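Local coordinates for Alr4995 protein (PDB 6LRF) that probably acts as a bifunctional enzyme, hydrolysing arginine to ornithine as an arginine dihydrolase and converting ornithine to proline with loss of ammonia as an ornithine cyclodeaminase, at residues B[653-658]-B[678-683]; B[498-503]-B[528-533]. All blocks are in the same frame, centred on the assembly; numbering follows the deposited sequence.

Interaction 1 (B[653-658]-B[678-683])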
loop_
_atom_site.group_PDB
_atom_site.type_symbol
_atom_site.label_atom_id
_atom_site.label_comp_id
_atom_site.label_asym_id
_atom_site.label_seq_id
_atom_site.Cartn_x
_atom_site.Cartn_y
_atom_site.Cartn_z
ATOM N N VAL B 653 11.416 14.305 -13.526
ATOM C CA VAL B 653 10.017 14.111 -13.204
ATOM C C VAL B 653 9.729 12.616 -13.142
ATOM O O VAL B 653 9.913 11.891 -14.118
ATOM C CB VAL B 653 9.094 14.794 -14.228
ATOM C CG1 VAL B 653 7.643 14.648 -13.800
ATOM C CG2 VAL B 653 9.469 16.259 -14.364
ATOM N N CYS B 654 9.297 12.162 -11.978
ATOM C CA CYS B 654 9.154 10.738 -11.717
ATOM C C CYS B 654 7.712 10.377 -11.392
ATOM O O CYS B 654 7.173 10.806 -10.371
ATOM C CB CYS B 654 10.067 10.317 -10.569
ATOM S SG CYS B 654 10.186 8.518 -10.376
ATOM N N VAL B 655 7.084 9.590 -12.260
ATOM C CA VAL B 655 5.702 9.184 -12.045
ATOM C C VAL B 655 5.621 7.679 -11.903
ATOM O O VAL B 655 6.137 6.940 -12.746
ATOM C CB VAL B 655 4.794 9.650 -13.198
ATOM C CG1 VAL B 655 3.337 9.443 -12.836
ATOM C CG2 VAL B 655 5.059 11.123 -13.521
ATOM N N ASP B 656 4.981 7.223 -10.833
ATOM C CA ASP B 656 4.820 5.793 -10.598
ATOM C C ASP B 656 3.735 5.592 -9.556
ATOM O O ASP B 656 3.557 6.435 -8.680
ATOM C CB ASP B 656 6.145 5.161 -10.145
ATOM C CG ASP B 656 6.269 3.693 -10.554
ATOM O OD1 ASP B 656 5.234 2.981 -10.543
ATOM O OD2 ASP B 656 7.402 3.259 -10.892
ATOM N N ILE B 657 2.993 4.493 -9.657
ATOM C CA ILE B 657 1.924 4.215 -8.695
ATOM C C ILE B 657 2.536 3.660 -7.410
ATOM O O ILE B 657 1.914 3.692 -6.347
ATOM C CB ILE B 657 0.861 3.222 -9.254
ATOM C CG1 ILE B 657 -0.448 3.333 -8.467
ATOM C CG2 ILE B 657 1.378 1.776 -9.223
ATOM C CD1 ILE B 657 -0.966 4.752 -8.306
ATOM N N ASN B 658 3.758 3.148 -7.529
ATOM C CA ASN B 658 4.521 2.664 -6.388
ATOM C C ASN B 658 5.345 3.790 -5.756
ATOM O O ASN B 658 6.370 4.199 -6.314
ATOM C CB ASN B 658 5.449 1.525 -6.815
ATOM C CG ASN B 658 6.101 0.823 -5.633
ATOM O OD1 ASN B 658 6.164 1.362 -4.524
ATOM N ND2 ASN B 658 6.590 -0.393 -5.867
ATOM N N THR B 678 0.842 8.119 -8.639
ATOM C CA THR B 678 -0.436 8.203 -9.314
ATOM C C THR B 678 -0.451 7.290 -10.534
ATOM O O THR B 678 0.555 6.664 -10.882
ATOM C CB THR B 678 -0.744 9.669 -9.720
ATOM O OG1 THR B 678 -2.138 9.822 -10.011
ATOM C CG2 THR B 678 0.095 10.110 -10.919
ATOM N N ASP B 679 -1.619 7.182 -11.148
ATOM C CA ASP B 679 -1.784 6.473 -12.405
ATOM C C ASP B 679 -1.067 7.256 -13.496
ATOM O O ASP B 679 -1.370 8.441 -13.699
ATOM C CB ASP B 679 -3.277 6.329 -12.723
ATOM C CG ASP B 679 -3.538 5.621 -14.039
ATOM O OD1 ASP B 679 -3.142 6.164 -15.101
ATOM O OD2 ASP B 679 -4.178 4.542 -14.014
ATOM N N VAL B 680 -0.146 6.612 -14.216
ATOM C CA VAL B 680 0.672 7.348 -15.176
ATOM C C VAL B 680 -0.158 7.745 -16.399
ATOM O O VAL B 680 0.113 8.762 -17.056
ATOM C CB VAL B 680 1.933 6.536 -15.602
ATOM C CG1 VAL B 680 1.545 5.331 -16.437
ATOM C CG2 VAL B 680 2.883 7.408 -16.378
ATOM N N GLY B 681 -1.194 6.966 -16.697
ATOM C CA GLY B 681 -2.104 7.335 -17.769
ATOM C C GLY B 681 -2.906 8.561 -17.374
ATOM O O GLY B 681 -3.131 9.461 -18.189
ATOM N N LEU B 682 -3.337 8.599 -16.119
ATOM C CA LEU B 682 -3.966 9.805 -15.587
ATOM C C LEU B 682 -3.017 10.992 -15.754
ATOM O O LEU B 682 -3.405 12.049 -16.273
ATOM C CB LEU B 682 -4.344 9.632 -14.108
ATOM C CG LEU B 682 -4.873 10.915 -13.441
ATOM C CD1 LEU B 682 -6.046 11.503 -14.234
ATOM C CD2 LEU B 682 -5.290 10.657 -12.014
ATOM N N PHE B 683 -1.768 10.797 -15.319
ATOM C CA PHE B 683 -0.744 11.841 -15.398
ATOM C C PHE B 683 -0.584 12.344 -16.823
ATOM O O PHE B 683 -0.591 13.552 -17.070
ATOM C CB PHE B 683 0.606 11.329 -14.861
ATOM C CG PHE B 683 1.713 12.351 -14.923
ATOM C CD1 PHE B 683 1.946 13.200 -13.856
ATOM C CD2 PHE B 683 2.514 12.471 -16.058
ATOM C CE1 PHE B 683 2.956 14.142 -13.912
ATOM C CE2 PHE B 683 3.524 13.417 -16.117
ATOM C CZ PHE B 683 3.744 14.252 -15.041
#
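OD1 of D656, a residue whose backbone meets T678, takes two weak bonds from the backbone N atoms of the next two residues. I657 N approaches D656 OD1 to 2.8 Å, but at a poor angle. N658 N points almost straight at D656 OD1, yet from 3.4 Å. The backbone of D656 makes the bond across the contact: T678 N donates to D656 O over 3.2 Å, from well above the carbonyl plane. I657 sets its CD1 against T678 C at 3.4 Å, near the peptide to D679.

Strand 651-656 and strand 673-677 are neighbours in the parallel sheet of the Rossmann-type domain. The chain passes between them through helix 659-665. C654 points to that helix, while V653 and V655 point the other way, to the start of helix 680-694. V655 makes the largest share of the contact. Its chi1 of -170° puts CG1 anti to the backbone N and CG2 beside it. CG2 sits over one face of F683, 3.5 Å from the ring centroid and nearly on the ring normal, a CH-pi contact. V655 CG1 rests on T678 CG2, at 3.8 Å, and also reaches F683 CB and, more loosely, V680 CG2. V653 CG1 comes obliquely to F683 CZ. V474 of helix 467-486 also packs on F683.

D679 is the N-cap of helix 680-694. Its OD1 accepts from L682 N at 2.6 Å, on the anti side and 34° out of the carboxylate plane. Its other oxygen, OD2, accepts from E467 N of a neighbouring subunit.

Interaction 2 (B[498-503]-B[528-533])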
loop_
_atom_site.group_PDB
_atom_site.type_symbol
_atom_site.label_atom_id
_atom_site.label_comp_id
_atom_site.label_asym_id
_atom_site.label_seq_id
_atom_site.Cartn_x
_atom_site.Cartn_y
_atom_site.Cartn_z
ATOM N N VAL B 498 3.395 -0.237 -18.013
ATOM C CA VAL B 498 2.240 0.329 -17.322
ATOM C C VAL B 498 1.732 1.597 -18.019
ATOM O O VAL B 498 0.560 1.966 -17.889
ATOM C CB VAL B 498 2.584 0.589 -15.841
ATOM C CG1 VAL B 498 1.525 1.423 -15.169
ATOM C CG2 VAL B 498 2.720 -0.743 -15.130
ATOM N N VAL B 499 2.592 2.240 -18.803
ATOM C CA VAL B 499 2.141 3.346 -19.642
ATOM C C VAL B 499 1.055 2.882 -20.634
ATOM O O VAL B 499 0.035 3.551 -20.824
ATOM C CB VAL B 499 3.305 3.976 -20.431
ATOM C CG1 VAL B 499 2.779 5.032 -21.428
ATOM C CG2 VAL B 499 4.333 4.586 -19.481
ATOM N N ILE B 500 1.280 1.733 -21.268
ATOM C CA ILE B 500 0.318 1.193 -22.226
ATOM C C ILE B 500 -0.944 0.725 -21.510
ATOM O O ILE B 500 -2.051 1.088 -21.885
ATOM C CB ILE B 500 0.924 0.019 -23.013
ATOM C CG1 ILE B 500 2.221 0.467 -23.686
ATOM C CG2 ILE B 500 -0.050 -0.479 -24.036
ATOM C CD1 ILE B 500 2.027 1.716 -24.546
ATOM N N HIS B 501 -0.760 -0.068 -20.462
ATOM C CA HIS B 501 -1.870 -0.608 -19.675
ATOM C C HIS B 501 -2.861 0.425 -19.138
ATOM O O HIS B 501 -4.050 0.132 -19.012
ATOM C CB HIS B 501 -1.310 -1.410 -18.509
ATOM C CG HIS B 501 -0.469 -2.567 -18.941
ATOM N ND1 HIS B 501 0.493 -3.138 -18.133
ATOM C CD2 HIS B 501 -0.434 -3.248 -20.111
ATOM C CE1 HIS B 501 1.073 -4.132 -18.783
ATOM N NE2 HIS B 501 0.528 -4.220 -19.984
ATOM N N THR B 502 -2.386 1.625 -18.816
ATOM C CA THR B 502 -3.251 2.615 -18.186
ATOM C C THR B 502 -3.861 3.530 -19.232
ATOM O O THR B 502 -4.548 4.497 -18.916
ATOM C CB THR B 502 -2.476 3.451 -17.152
ATOM O OG1 THR B 502 -1.347 4.055 -17.790
ATOM C CG2 THR B 502 -1.980 2.568 -16.038
ATOM N N GLY B 503 -3.597 3.225 -20.493
ATOM C CA GLY B 503 -4.111 4.044 -21.568
ATOM C C GLY B 503 -3.295 5.290 -21.812
ATOM O O GLY B 503 -3.732 6.203 -22.521
ATOM N N VAL B 528 6.942 -4.232 -26.911
ATOM C CA VAL B 528 6.024 -5.298 -27.311
ATOM C C VAL B 528 4.572 -4.940 -26.959
ATOM O O VAL B 528 3.677 -5.156 -27.762
ATOM C CB VAL B 528 6.357 -6.664 -26.672
ATOM C CG1 VAL B 528 5.348 -7.716 -27.135
ATOM C CG2 VAL B 528 7.771 -7.116 -27.043
ATOM N N HIS B 529 4.339 -4.404 -25.762
ATOM C CA HIS B 529 2.985 -4.053 -25.342
ATOM C C HIS B 529 2.392 -2.936 -26.191
ATOM O O HIS B 529 1.210 -2.966 -26.518
ATOM C CB HIS B 529 2.968 -3.644 -23.863
ATOM C CG HIS B 529 3.067 -4.801 -22.927
ATOM N ND1 HIS B 529 1.958 -5.409 -22.380
ATOM C CD2 HIS B 529 4.139 -5.491 -22.471
ATOM C CE1 HIS B 529 2.345 -6.406 -21.605
ATOM N NE2 HIS B 529 3.665 -6.482 -21.649
ATOM N N ASP B 530 3.208 -1.941 -26.525
ATOM C CA ASP B 530 2.751 -0.839 -27.361
ATOM C C ASP B 530 2.358 -1.363 -28.738
ATOM O O ASP B 530 1.304 -1.014 -29.279
ATOM C CB ASP B 530 3.833 0.224 -27.500
ATOM C CG ASP B 530 3.490 1.282 -28.551
ATOM O OD1 ASP B 530 2.546 2.084 -28.323
ATOM O OD2 ASP B 530 4.192 1.334 -29.584
ATOM N N ILE B 531 3.206 -2.218 -29.299
ATOM C CA ILE B 531 2.925 -2.746 -30.618
ATOM C C ILE B 531 1.702 -3.666 -30.543
ATOM O O ILE B 531 0.823 -3.568 -31.378
ATOM C CB ILE B 531 4.142 -3.455 -31.190
ATOM C CG1 ILE B 531 5.245 -2.416 -31.423
ATOM C CG2 ILE B 531 3.784 -4.158 -32.493
ATOM C CD1 ILE B 531 6.585 -2.975 -31.875
ATOM N N GLU B 532 1.607 -4.503 -29.510
ATOM C CA GLU B 532 0.438 -5.373 -29.361
ATOM C C GLU B 532 -0.867 -4.577 -29.266
ATOM O O GLU B 532 -1.855 -4.914 -29.918
ATOM C CB GLU B 532 0.573 -6.270 -28.131
ATOM C CG GLU B 532 -0.467 -7.382 -28.081
ATOM C CD GLU B 532 -0.578 -8.040 -26.711
ATOM O OE1 GLU B 532 0.318 -7.863 -25.853
ATOM O OE2 GLU B 532 -1.594 -8.723 -26.483
ATOM N N GLN B 533 -0.872 -3.531 -28.448
ATOM C CA GLN B 533 -2.079 -2.736 -28.252
ATOM C C GLN B 533 -2.520 -2.101 -29.558
ATOM O O GLN B 533 -3.716 -1.977 -29.824
ATOM C CB GLN B 533 -1.862 -1.658 -27.189
ATOM C CG GLN B 533 -2.780 -0.419 -27.337
ATOM C CD GLN B 533 -2.390 0.747 -26.406
ATOM O OE1 GLN B 533 -2.701 0.722 -25.219
ATOM N NE2 GLN B 533 -1.717 1.770 -26.948
HETATM O O HOH W 1 -2.030 2.918 -24.073
#
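I500 points from its short helix toward H529, D530 and Q533, and its side chain forks at CB. With chi1 at -55°, CG2 stands anti to the backbone N and heads for Q533. CG2 meets the amide of Q533 closely, 3.1 Å from OE1. The other branch, CG1, lies against the helix backbone, 3.9 Å from D530 N, and borders H529 CB. At the tip, CD1 touches D530 CB at 3.8 Å, the I500 and D530 side chains crossing at about a right angle. Both D530 carboxylate oxygens bond to backbone N atoms, of V583 and M584.

The two helices, 498-501 and 524-536, each follow a strand of the parallel Rossmann-type sheet, 491-495 and 519-523. G503 ends the first in a Schellman motif. Cut back to alanine, I500 would lose CG1, CG2 and CD1, which would probably open a gap beside D530 and leave the Q533 amide without the methyl packed against it.

One water donates to I500 O at 2.9 Å and to Q533 OE1 at 2.6 Å. H501 turns its edge to the face of H529 in an offset edge-to-face pair, planes at 81° and centroids 4.7 Å apart. H529 ND1 is hydrogen-bonded to S539 OG.

Both contacts are mostly buried and belong to the Rossmann-type domain. Interaction 1 joins a strand to the start of a helix against the sheet. Its centre is mainly V655, T678 and F683, and exposed I657 lies at its border. Interaction 2 joins two helices and has a more polar make-up: an isoleucine among histidines, an aspartate and a glutamine. A backbone bond crosses interaction 1, whereas interaction 2 is bridged by a water. The two meet directly. T502 of 498-503 packs on D679, V680 and G681 of 678-683, with T502 OG1 3.1 Å from G681 N. The centres of the two interactions lie about 15 Å apart.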